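Local coordinates for protein digeranylgeranylglycerophospholipid reductase (Sulfolobus acidocaldarius, PDB 3ATR) that uses a bound flavin (FAD) to hydrogenate the double bonds of geranylgeranyl chains on glycerophospholipids, giving the saturated phytanyl lipids of archaeal membranes, at residues P271-L276 against S290-N295; N295-G300 against D349-F354; G384-S389 against E415-I420. All blocks are in the same frame, centred on the assembly; numbering follows the deposited sequence. Where two conformers were deposited one is given.

Contact 1: residues P271-L276 against S290-N295. With PPV (pyrophosphate), chain D.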
loop_
_atom_site.group_PDB
_atom_site.type_symbol
_atom_site.label_atom_id
_atom_site.label_comp_id
_atom_site.label_asym_id
_atom_site.label_seq_id
_atom_site.Cartn_x
_atom_site.Cartn_y
_atom_site.Cartn_z
ATOM N N PRO A 271 -2.004 -5.598 -2.780
ATOM C CA PRO A 271 -0.680 -5.946 -3.351
ATOM C C PRO A 271 0.415 -5.928 -2.282
ATOM O O PRO A 271 0.348 -5.125 -1.347
ATOM C CB PRO A 271 -0.405 -4.830 -4.372
ATOM C CG PRO A 271 -1.556 -3.888 -4.315
ATOM C CD PRO A 271 -2.500 -4.276 -3.177
ATOM N N THR A 272 1.403 -6.798 -2.377
ATOM C CA THR A 272 2.472 -6.860 -1.353
ATOM C C THR A 272 3.820 -7.021 -2.061
ATOM O O THR A 272 4.456 -8.063 -1.950
ATOM C CB THR A 272 2.233 -7.995 -0.289
ATOM O OG1 THR A 272 2.197 -9.267 -0.953
ATOM C CG2 THR A 272 0.888 -7.801 0.480
ATOM N N ARG A 273 4.233 -6.007 -2.818
ATOM C CA ARG A 273 5.457 -6.164 -3.595
ATOM C C ARG A 273 6.093 -4.817 -3.919
ATOM O O ARG A 273 5.574 -3.752 -3.564
ATOM C CB ARG A 273 5.150 -6.936 -4.887
ATOM C CG ARG A 273 3.961 -6.322 -5.725
ATOM C CD ARG A 273 4.193 -6.730 -7.224
ATOM N NE ARG A 273 5.121 -5.825 -7.890
ATOM C CZ ARG A 273 5.338 -5.794 -9.199
ATOM N NH1 ARG A 273 4.786 -6.712 -10.015
ATOM N NH2 ARG A 273 6.127 -4.858 -9.701
ATOM N N ARG A 274 7.228 -4.895 -4.607
ATOM C CA ARG A 274 7.876 -3.688 -5.163
ATOM C C ARG A 274 6.827 -2.914 -6.021
ATOM O O ARG A 274 5.845 -3.491 -6.534
ATOM C CB ARG A 274 9.112 -4.130 -5.953
ATOM C CG ARG A 274 8.802 -4.981 -7.145
ATOM C CD ARG A 274 9.957 -5.971 -7.507
ATOM N NE ARG A 274 9.486 -6.872 -8.572
ATOM C CZ ARG A 274 8.593 -7.871 -8.407
ATOM N NH1 ARG A 274 8.042 -8.161 -7.220
ATOM N NH2 ARG A 274 8.207 -8.579 -9.461
ATOM N N PRO A 275 7.010 -1.595 -6.201
ATOM C CA PRO A 275 5.985 -0.961 -7.032
ATOM C C PRO A 275 6.041 -1.374 -8.544
ATOM O O PRO A 275 6.961 -2.041 -8.978
ATOM C CB PRO A 275 6.309 0.540 -6.896
ATOM C CG PRO A 275 7.778 0.600 -6.467
ATOM C CD PRO A 275 8.077 -0.669 -5.728
ATOM N N LEU A 276 5.067 -0.951 -9.324
ATOM C CA LEU A 276 5.166 -1.087 -10.800
ATOM C C LEU A 276 6.547 -0.695 -11.289
ATOM O O LEU A 276 7.088 0.354 -10.847
ATOM C CB LEU A 276 4.151 -0.172 -11.476
ATOM C CG LEU A 276 2.692 -0.498 -11.765
ATOM C CD1 LEU A 276 2.113 0.533 -12.711
ATOM C CD2 LEU A 276 2.531 -1.903 -12.342
ATOM N N SER A 290 -3.238 0.544 -7.368
ATOM C CA SER A 290 -3.127 0.197 -8.792
ATOM C C SER A 290 -1.664 0.147 -9.264
ATOM O O SER A 290 -1.322 -0.606 -10.191
ATOM C CB SER A 290 -3.923 1.196 -9.651
ATOM O OG SER A 290 -3.838 0.832 -11.024
ATOM N N GLY A 291 -0.803 0.943 -8.623
ATOM C CA GLY A 291 0.618 0.911 -8.941
ATOM C C GLY A 291 1.422 0.121 -7.910
ATOM O O GLY A 291 2.637 0.273 -7.882
ATOM N N PHE A 292 0.737 -0.691 -7.059
ATOM C CA PHE A 292 1.364 -1.535 -6.061
ATOM C C PHE A 292 2.190 -0.753 -5.023
ATOM O O PHE A 292 3.340 -1.145 -4.734
ATOM C CB PHE A 292 2.295 -2.588 -6.723
ATOM C CG PHE A 292 1.659 -3.332 -7.891
ATOM C CD1 PHE A 292 0.282 -3.585 -7.950
ATOM C CD2 PHE A 292 2.462 -3.813 -8.921
ATOM C CE1 PHE A 292 -0.263 -4.315 -9.063
ATOM C CE2 PHE A 292 1.929 -4.509 -10.014
ATOM C CZ PHE A 292 0.598 -4.753 -10.091
ATOM N N THR A 293 1.647 0.354 -4.535
ATOM C CA THR A 293 2.414 1.213 -3.598
ATOM C C THR A 293 2.500 0.674 -2.109
ATOM O O THR A 293 3.171 1.243 -1.247
ATOM C CB THR A 293 2.007 2.698 -3.743
ATOM O OG1 THR A 293 0.600 2.847 -3.492
ATOM C CG2 THR A 293 2.318 3.198 -5.154
ATOM N N VAL A 294 1.933 -0.467 -1.820
ATOM C CA VAL A 294 1.731 -0.921 -0.429
ATOM C C VAL A 294 3.055 -1.479 0.157
ATOM O O VAL A 294 3.831 -2.178 -0.561
ATOM C CB VAL A 294 0.726 -2.086 -0.471
ATOM C CG1 VAL A 294 0.494 -2.661 0.869
ATOM C CG2 VAL A 294 -0.622 -1.635 -1.034
ATOM N N ASN A 295 3.255 -1.263 1.464
ATOM C CA ASN A 295 4.379 -1.853 2.155
ATOM C C ASN A 295 4.278 -3.392 2.089
ATOM O O ASN A 295 3.246 -3.956 2.514
ATOM C CB ASN A 295 4.287 -1.433 3.639
ATOM C CG ASN A 295 5.499 -1.841 4.399
ATOM O OD1 ASN A 295 5.767 -3.053 4.583
ATOM N ND2 ASN A 295 6.298 -0.857 4.795
HETATM O O11 PPV D . 6.438 1.251 7.026
HETATM P P1 PPV D . 5.715 2.499 6.595
HETATM O O21 PPV D . 6.566 3.741 6.553
HETATM O O31 PPV D . 4.752 2.366 5.443
HETATM O OPP PPV D . 4.684 2.781 7.789
HETATM P P2 PPV D . 5.167 3.193 9.263
HETATM O O12 PPV D . 5.707 4.605 9.110
HETATM O O22 PPV D . 3.865 3.080 10.013
HETATM O O32 PPV D . 6.198 2.157 9.649
HETATM O O HOH W 1 2.664 -3.506 -3.001
#
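Phe292 is thrust from one loop into the other and meets Pro271, Arg273 and Leu276. The loop after strand 261-271, an outermost strand of the large mixed sheet, here joins the loop after strand 284-286 of the Rossmann-type FAD-binding sheet. The latter loop follows Asp289, an FAD ligand, and its Val294 touches the cofactor.

The apolar contacts come first. CD1 of Phe292 lies 3.9 Å from Pro271 CB, while on the other flank of the ring CE2 touches Leu276 CD2 at 3.5 Å, the two side chains crossing at about a right angle. With its CG anti to the carbonyl carbon (chi1 -48°), Phe292 carries the ring in among these neighbours. Val294 CG2 packs on Pro271 CD at 3.9 Å.

The guanidinium groups form the next set of contacts. Phe292 CD2 sits over the centre of one guanidinium face of Arg273, 3.5 Å from CZ, with the two planes inclined by 47° rather than stacked. The guanidinium of Arg274, held by a salt bridge to Asp349, covers the opposite face. Arg273 NE donates to Arg274 O and NH2 to Pro275 O, which fixes the rotation of the group, and NH1 forms a salt bridge with Glu176.

Polar links between the backbones complete the joint. A water accepts from Arg273 N and lies 3.0 Å from Val294 O. The direct bond, Leu276 N to Gly291 O, measures 3.1 Å and is nearly straight at 174°.

Contact 2: residues N295-G300 against D349-F354; sequences NPVHGG and DIFRRF. With PPV (pyrophosphate), chain D; FDA (dihydroflavine-adenine dinucleotide), chain B.
Pro296 rests its ring on the start of the segment 349-354, within helix 332-355, its CG 3.7 Å from Asp349 N, while Val297 CG2 reaches Phe351 CD2 at 4.1 Å. No hydrogen bond crosses between the two segments, so their junction is made by packing.

Arg352 can be followed outward from the helix. Its CB lies beside Val297 CG2 and Pro296 O; CG passes the same carbonyl, and CD comes closest to it, at 3.5 Å. The chain then bends at chi3 (80°) and brings the guanidinium back to its own helix. NE makes a weak bond to Asp349 OD1, whereas NH2 meets that oxygen at 2.9 Å, nearly in line with its C-O bond, and also pairs with Asp182; NH1 donates to Lys181 O. Arg353 grips the same OD1 side-on through NE and NH2, from above the carboxylate plane. Asp349 OD2 is taken by Arg274, so this one carboxylate gathers three arginines.

On the loop, Asn295 OD1 receives Val297 N at 2.8 Å and His298 N at 3.1 Å, ND2 bonds to Tyr341 OH, and CG covers one face of the His298 imidazole. Gly300 N donates to ND1 in the ring plane, which leaves NE2 to bond pyrophosphate O11 at 2.8 Å (157°). With an alanine here, both amides would probably lose their acceptor, Tyr341 a partner and the imidazole the cover of one face, setting it freer to turn on its pyrophosphate. Asn295 forms an Asx turn, consistent with holding the loop in shape at the site where His298, a known phospholipid-binding residue, meets the anion, with Gly299 O and Gly300 CA against the flavin.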
loop_
_atom_site.group_PDB
_atom_site.type_symbol
_atom_site.label_atom_id
_atom_site.label_comp_id
_atom_site.label_asym_id
_atom_site.label_seq_id
_atom_site.Cartn_x
_atom_site.Cartn_y
_atom_site.Cartn_z
ATOM N N ASN A 295 3.255 -1.263 1.464
ATOM C CA ASN A 295 4.379 -1.853 2.155
ATOM C C ASN A 295 4.278 -3.392 2.089
ATOM O O ASN A 295 3.246 -3.956 2.514
ATOM C CB ASN A 295 4.287 -1.433 3.639
ATOM C CG ASN A 295 5.499 -1.841 4.399
ATOM O OD1 ASN A 295 5.767 -3.053 4.583
ATOM N ND2 ASN A 295 6.298 -0.857 4.795
ATOM N N PRO A 296 5.321 -4.080 1.553
ATOM C CA PRO A 296 5.179 -5.517 1.333
ATOM C C PRO A 296 5.204 -6.329 2.643
ATOM O O PRO A 296 4.756 -7.476 2.648
ATOM C CB PRO A 296 6.423 -5.863 0.482
ATOM C CG PRO A 296 6.755 -4.590 -0.241
ATOM C CD PRO A 296 6.521 -3.548 0.865
ATOM N N VAL A 297 5.742 -5.759 3.694
ATOM C CA VAL A 297 5.821 -6.521 4.971
ATOM C C VAL A 297 4.528 -6.425 5.769
ATOM O O VAL A 297 3.898 -7.466 6.074
ATOM C CB VAL A 297 7.036 -6.148 5.775
ATOM C CG1 VAL A 297 6.943 -6.717 7.264
ATOM C CG2 VAL A 297 8.251 -6.760 5.063
ATOM N N HIS A 298 4.092 -5.190 6.042
ATOM C CA HIS A 298 2.909 -5.012 6.890
ATOM C C HIS A 298 1.588 -4.657 6.150
ATOM O O HIS A 298 0.544 -4.540 6.791
ATOM C CB HIS A 298 3.189 -4.040 8.045
ATOM C CG HIS A 298 3.579 -2.651 7.636
ATOM N ND1 HIS A 298 2.822 -1.882 6.767
ATOM C CD2 HIS A 298 4.630 -1.872 8.006
ATOM C CE1 HIS A 298 3.369 -0.686 6.642
ATOM N NE2 HIS A 298 4.474 -0.653 7.380
ATOM N N GLY A 299 1.633 -4.456 4.837
ATOM C CA GLY A 299 0.424 -4.310 4.057
ATOM C C GLY A 299 -0.175 -2.900 4.167
ATOM O O GLY A 299 -1.243 -2.668 3.671
ATOM N N GLY A 300 0.512 -1.985 4.843
ATOM C CA GLY A 300 0.076 -0.578 4.947
ATOM C C GLY A 300 0.260 0.131 3.612
ATOM O O GLY A 300 1.374 0.213 3.082
ATOM N N ASP A 349 10.116 -6.212 -0.095
ATOM C CA ASP A 349 9.635 -7.303 -0.948
ATOM C C ASP A 349 10.534 -8.530 -0.756
ATOM O O ASP A 349 10.032 -9.664 -0.574
ATOM C CB ASP A 349 9.596 -6.810 -2.427
ATOM C CG ASP A 349 8.779 -7.725 -3.362
ATOM O OD1 ASP A 349 8.313 -8.789 -2.929
ATOM O OD2 ASP A 349 8.578 -7.360 -4.549
ATOM N N ILE A 350 11.851 -8.299 -0.732
ATOM C CA ILE A 350 12.776 -9.383 -0.412
ATOM C C ILE A 350 12.585 -9.838 1.018
ATOM O O ILE A 350 12.436 -11.046 1.273
ATOM C CB ILE A 350 14.243 -8.998 -0.726
ATOM C CG1 ILE A 350 14.385 -8.985 -2.256
ATOM C CG2 ILE A 350 15.235 -9.962 0.015
ATOM C CD1 ILE A 350 15.796 -8.793 -2.802
ATOM N N PHE A 351 12.504 -8.897 1.955
ATOM C CA PHE A 351 12.356 -9.326 3.335
ATOM C C PHE A 351 11.074 -10.153 3.564
ATOM O O PHE A 351 11.102 -11.142 4.294
ATOM C CB PHE A 351 12.431 -8.150 4.283
ATOM C CG PHE A 351 12.582 -8.514 5.735
ATOM C CD1 PHE A 351 13.538 -9.434 6.146
ATOM C CD2 PHE A 351 11.840 -7.829 6.697
ATOM C CE1 PHE A 351 13.689 -9.736 7.486
ATOM C CE2 PHE A 351 12.003 -8.119 8.066
ATOM C CZ PHE A 351 12.924 -9.074 8.448
ATOM N N ARG A 352 9.969 -9.752 2.925
ATOM C CA ARG A 352 8.671 -10.427 3.070
ATOM C C ARG A 352 8.774 -11.858 2.577
ATOM O O ARG A 352 8.231 -12.782 3.196
ATOM C CB ARG A 352 7.569 -9.686 2.277
ATOM C CG ARG A 352 6.525 -10.700 1.796
ATOM C CD ARG A 352 5.793 -10.225 0.689
ATOM N NE ARG A 352 6.349 -10.275 -0.662
ATOM C CZ ARG A 352 5.846 -11.005 -1.654
ATOM N NH1 ARG A 352 4.908 -11.925 -1.409
ATOM N NH2 ARG A 352 6.280 -10.808 -2.887
ATOM N N ARG A 353 9.530 -12.078 1.510
ATOM C CA ARG A 353 9.632 -13.430 0.958
ATOM C C ARG A 353 10.259 -14.380 1.979
ATOM O O ARG A 353 9.848 -15.562 2.090
ATOM C CB ARG A 353 10.421 -13.408 -0.331
ATOM C CG ARG A 353 9.632 -12.741 -1.479
ATOM C CD ARG A 353 10.535 -12.286 -2.598
ATOM N NE ARG A 353 9.780 -11.379 -3.450
ATOM C CZ ARG A 353 9.528 -11.574 -4.741
ATOM N NH1 ARG A 353 10.072 -12.609 -5.379
ATOM N NH2 ARG A 353 8.783 -10.674 -5.402
ATOM N N PHE A 354 11.270 -13.863 2.681
ATOM C CA PHE A 354 11.951 -14.601 3.752
ATOM C C PHE A 354 10.998 -14.817 4.939
ATOM O O PHE A 354 10.795 -15.978 5.379
ATOM C CB PHE A 354 13.194 -13.799 4.133
ATOM C CG PHE A 354 13.870 -14.259 5.391
ATOM C CD1 PHE A 354 14.599 -15.438 5.408
ATOM C CD2 PHE A 354 13.729 -13.510 6.572
ATOM C CE1 PHE A 354 15.237 -15.864 6.585
ATOM C CE2 PHE A 354 14.360 -13.933 7.751
ATOM C CZ PHE A 354 15.111 -15.127 7.736
HETATM O O11 PPV D . 6.438 1.251 7.026
HETATM P P1 PPV D . 5.715 2.499 6.595
HETATM O O21 PPV D . 6.566 3.741 6.553
HETATM O O31 PPV D . 4.752 2.366 5.443
HETATM O OPP PPV D . 4.684 2.781 7.789
HETATM P P2 PPV D . 5.167 3.193 9.263
HETATM O O12 PPV D . 5.707 4.605 9.110
HETATM O O22 PPV D . 3.865 3.080 10.013
HETATM O O32 PPV D . 6.198 2.157 9.649
HETATM P PA FDA B . -8.768 2.700 -3.155
HETATM O O1A FDA B . -9.193 1.294 -3.472
HETATM O O2A FDA B . -9.021 3.223 -1.764
HETATM O O5B FDA B . -9.552 3.734 -4.063
HETATM C C5B FDA B . -9.724 3.462 -5.500
HETATM C C4B FDA B . -10.970 4.207 -5.974
HETATM O O4B FDA B . -11.104 4.065 -7.390
HETATM C C3B FDA B . -12.257 3.661 -5.356
HETATM O O3B FDA B . -12.884 4.694 -4.570
HETATM C C2B FDA B . -13.071 3.198 -6.554
HETATM O O2B FDA B . -14.464 3.485 -6.486
HETATM C C1B FDA B . -12.500 3.988 -7.718
HETATM N N9A FDA B . -12.517 3.312 -9.029
HETATM C C8A FDA B . -11.950 2.116 -9.349
HETATM N N7A FDA B . -12.079 1.928 -10.695
HETATM C C5A FDA B . -12.665 3.063 -11.200
HETATM C C6A FDA B . -13.045 3.458 -12.475
HETATM N N6A FDA B . -12.847 2.635 -13.550
HETATM N N1A FDA B . -13.653 4.676 -12.621
HETATM C C2A FDA B . -13.882 5.521 -11.571
HETATM N N3A FDA B . -13.502 5.140 -10.312
HETATM C C4A FDA B . -12.929 3.920 -10.138
HETATM N N1 FDA B . -3.327 0.320 4.647
HETATM C C2 FDA B . -3.095 1.122 5.694
HETATM O O2 FDA B . -2.449 2.157 5.448
HETATM N N3 FDA B . -3.531 0.822 6.971
HETATM C C4 FDA B . -4.238 -0.292 7.248
HETATM O O4 FDA B . -4.621 -0.540 8.398
HETATM C C4X FDA B . -4.514 -1.243 6.171
HETATM N N5 FDA B . -5.189 -2.403 6.386
HETATM C C5X FDA B . -5.800 -2.958 5.299
HETATM C C6 FDA B . -6.775 -3.935 5.546
HETATM C C7 FDA B . -7.466 -4.521 4.471
HETATM C C7M FDA B . -8.586 -5.534 4.778
HETATM C C8 FDA B . -7.126 -4.156 3.191
HETATM C C8M FDA B . -7.872 -4.749 1.987
HETATM C C9 FDA B . -6.122 -3.180 2.903
HETATM C C9A FDA B . -5.447 -2.560 3.990
HETATM N N10 FDA B . -4.408 -1.588 3.755
HETATM C C10 FDA B . -4.042 -0.819 4.834
HETATM C "C1'" FDA B . -4.226 -1.037 2.389
HETATM C "C2'" FDA B . -5.001 0.268 2.086
HETATM O "O2'" FDA B . -6.380 0.121 2.430
HETATM C "C3'" FDA B . -4.885 0.579 0.590
HETATM O "O3'" FDA B . -3.510 0.353 0.219
HETATM C "C4'" FDA B . -5.236 2.012 0.214
HETATM O "O4'" FDA B . -6.523 2.340 0.762
HETATM C "C5'" FDA B . -5.328 2.081 -1.320
HETATM O "O5'" FDA B . -5.669 3.436 -1.685
HETATM P P FDA B . -6.031 3.730 -3.208
HETATM O O1P FDA B . -6.485 5.184 -3.288
HETATM O O2P FDA B . -4.869 3.248 -4.037
HETATM O O3P FDA B . -7.231 2.691 -3.599
#

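Contact 3: residues G384-S389 against E415-I420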
loop_
_atom_site.group_PDB
_atom_site.type_symbol
_atom_site.label_atom_id
_atom_site.label_comp_id
_atom_site.label_asym_id
_atom_site.label_seq_id
_atom_site.Cartn_x
_atom_site.Cartn_y
_atom_site.Cartn_z
ATOM N N GLY A 384 13.579 0.481 5.388
ATOM C CA GLY A 384 13.774 -0.712 4.553
ATOM C C GLY A 384 15.128 -1.364 4.753
ATOM O O GLY A 384 15.475 -2.317 4.061
ATOM N N ASP A 385 15.882 -0.851 5.724
ATOM C CA ASP A 385 17.272 -1.222 5.929
ATOM C C ASP A 385 17.395 -2.279 7.010
ATOM O O ASP A 385 17.019 -2.046 8.147
ATOM C CB ASP A 385 18.107 0.000 6.353
ATOM C CG ASP A 385 18.110 1.111 5.319
ATOM O OD1 ASP A 385 18.280 0.808 4.113
ATOM O OD2 ASP A 385 17.955 2.295 5.718
ATOM N N LEU A 386 17.911 -3.439 6.653
ATOM C CA LEU A 386 18.395 -4.359 7.666
ATOM C C LEU A 386 19.908 -4.202 7.660
ATOM O O LEU A 386 20.598 -4.838 6.867
ATOM C CB LEU A 386 17.946 -5.805 7.369
ATOM C CG LEU A 386 18.323 -6.936 8.337
ATOM C CD1 LEU A 386 17.993 -6.604 9.803
ATOM C CD2 LEU A 386 17.688 -8.292 7.937
ATOM N N HIS A 387 20.432 -3.338 8.529
ATOM C CA HIS A 387 21.870 -3.085 8.531
ATOM C C HIS A 387 22.652 -4.374 8.618
ATOM O O HIS A 387 22.235 -5.334 9.285
ATOM C CB HIS A 387 22.273 -2.145 9.662
ATOM C CG HIS A 387 21.705 -0.771 9.515
ATOM N ND1 HIS A 387 21.759 -0.069 8.328
ATOM C CD2 HIS A 387 21.053 0.023 10.395
ATOM C CE1 HIS A 387 21.176 1.106 8.487
ATOM N NE2 HIS A 387 20.735 1.186 9.731
ATOM N N LEU A 388 23.778 -4.413 7.918
ATOM C CA LEU A 388 24.576 -5.633 7.945
ATOM C C LEU A 388 25.071 -5.948 9.362
ATOM O O LEU A 388 25.106 -7.108 9.739
ATOM C CB LEU A 388 25.722 -5.601 6.920
ATOM C CG LEU A 388 25.361 -5.487 5.420
ATOM C CD1 LEU A 388 26.593 -5.716 4.537
ATOM C CD2 LEU A 388 24.214 -6.435 4.990
ATOM N N SER A 389 25.386 -4.928 10.157
ATOM C CA SER A 389 25.825 -5.164 11.551
ATOM C C SER A 389 24.724 -5.759 12.421
ATOM O O SER A 389 25.001 -6.562 13.338
ATOM C CB SER A 389 26.376 -3.883 12.206
ATOM O OG SER A 389 25.418 -2.833 12.167
ATOM N N GLU A 415 21.891 -9.082 2.795
ATOM C CA GLU A 415 22.716 -8.734 1.623
ATOM C C GLU A 415 21.887 -8.509 0.349
ATOM O O GLU A 415 22.168 -7.574 -0.421
ATOM C CB GLU A 415 23.798 -9.784 1.364
ATOM C CG GLU A 415 24.896 -9.824 2.448
ATOM C CD GLU A 415 25.869 -10.990 2.283
ATOM O OE1 GLU A 415 25.446 -12.059 1.783
ATOM O OE2 GLU A 415 27.049 -10.861 2.692
ATOM N N SER A 416 20.891 -9.373 0.128
ATOM C CA SER A 416 19.955 -9.238 -1.012
ATOM C C SER A 416 19.095 -7.982 -0.876
ATOM O O SER A 416 18.867 -7.258 -1.866
ATOM C CB SER A 416 19.091 -10.513 -1.161
ATOM O OG SER A 416 19.872 -11.598 -1.672
ATOM N N MET A 417 18.636 -7.693 0.344
ATOM C CA MET A 417 17.923 -6.434 0.597
ATOM C C MET A 417 18.774 -5.220 0.246
ATOM O O MET A 417 18.303 -4.291 -0.444
ATOM C CB MET A 417 17.470 -6.341 2.049
ATOM C CG MET A 417 16.367 -7.346 2.322
ATOM S SD MET A 417 16.052 -7.508 4.071
ATOM C CE MET A 417 15.370 -5.905 4.422
ATOM N N LYS A 418 20.029 -5.222 0.683
ATOM C CA LYS A 418 20.916 -4.083 0.428
ATOM C C LYS A 418 21.148 -3.925 -1.066
ATOM O O LYS A 418 21.200 -2.795 -1.596
ATOM C CB LYS A 418 22.249 -4.280 1.152
ATOM C CG LYS A 418 23.154 -3.097 1.080
ATOM C CD LYS A 418 24.269 -3.306 2.115
ATOM C CE LYS A 418 25.178 -2.085 2.191
ATOM N NZ LYS A 418 26.099 -2.009 1.022
ATOM N N LYS A 419 21.308 -5.054 -1.752
ATOM C CA LYS A 419 21.539 -5.071 -3.188
ATOM C C LYS A 419 20.355 -4.488 -3.962
ATOM O O LYS A 419 20.527 -3.648 -4.887
ATOM C CB LYS A 419 21.742 -6.495 -3.664
ATOM C CG LYS A 419 22.195 -6.538 -5.123
ATOM C CD LYS A 419 22.724 -7.927 -5.548
ATOM C CE LYS A 419 23.108 -7.894 -7.047
ATOM N NZ LYS A 419 23.797 -9.142 -7.487
ATOM N N ILE A 420 19.153 -4.935 -3.607
ATOM C CA ILE A 420 17.990 -4.464 -4.362
ATOM C C ILE A 420 17.760 -2.980 -4.074
ATOM O O ILE A 420 17.378 -2.199 -4.987
ATOM C CB ILE A 420 16.748 -5.372 -4.178
ATOM C CG1 ILE A 420 15.786 -5.182 -5.361
ATOM C CG2 ILE A 420 16.059 -5.132 -2.827
ATOM C CD1 ILE A 420 14.684 -6.252 -5.434
#
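The backbones of 384-389 and 415-420 stay well apart, with the CA atoms of Leu386 and Met417 7.4 Å from each other and those of Leu388 and Glu415 7.3 Å, so side chains must reach across, and some of them meet backbone atoms.

Met417 bridges the interval at one end. Its CG stands anti to the carbonyl carbon (chi1 -69°), and a bend at chi3 (68°) places the terminal methyl against the loop, where CE approaches Gly384 O at 3.6 Å and Leu386 CB at 3.9 Å. The sulfur runs past the same CB at a slightly longer distance. Gly384 O also accepts from Ser347 OG, so the methyl lies against a carbonyl whose polar need is met elsewhere.

Here a helix-helix connection packs on a third helix: the turn 384-387 joins helix 374-383 to helix 388-398 and lies on helix 410-425. Gly384, with positive phi, ends the first helix, and His387 occupies the N-cap position of the second. Within the same all-helical region Met417 also touches Ile350 and Phe351 of helix 332-355, while Leu386 reaches on to Leu410 and Ala414.

Nearer the surface, Leu388 presents both branches. CD2 comes 4.1 Å from Glu415 N, and CD1 lies 4.1 Å from Lys418 CD, where the two side chains cross at about a right angle. Only the aliphatic stem of Lys418 serves this packing; a bend at chi4 carries NZ to a salt bridge with Glu422.

In the fold
The three contacts run outward from the cofactor to the helical surface. Contact 1 and contact 2 have centres about 10 Å apart and share Asn295, whose ND2 faces the pyrophosphate; they also meet where Val294 CG1 packs on Gly299 O at 3.3 Å. Contact 2 joins contact 3, about 13 Å away between centres, through helix 332-355: Phe351 CB meets Met417 SD at 3.7 Å and Ile350 CG2 meets Met417 CG at the same distance. Contacts 1 and 3 do not touch, their nearest atoms being about 5 Å apart. The pyrophosphate, also bound by His56 and Lys344, has its nearest atom about 8 Å from Gly384 CA, and the side chain of Val294 comes within about 4 Å, between nearest atoms, of the ribityl chain of the flavin cofactor.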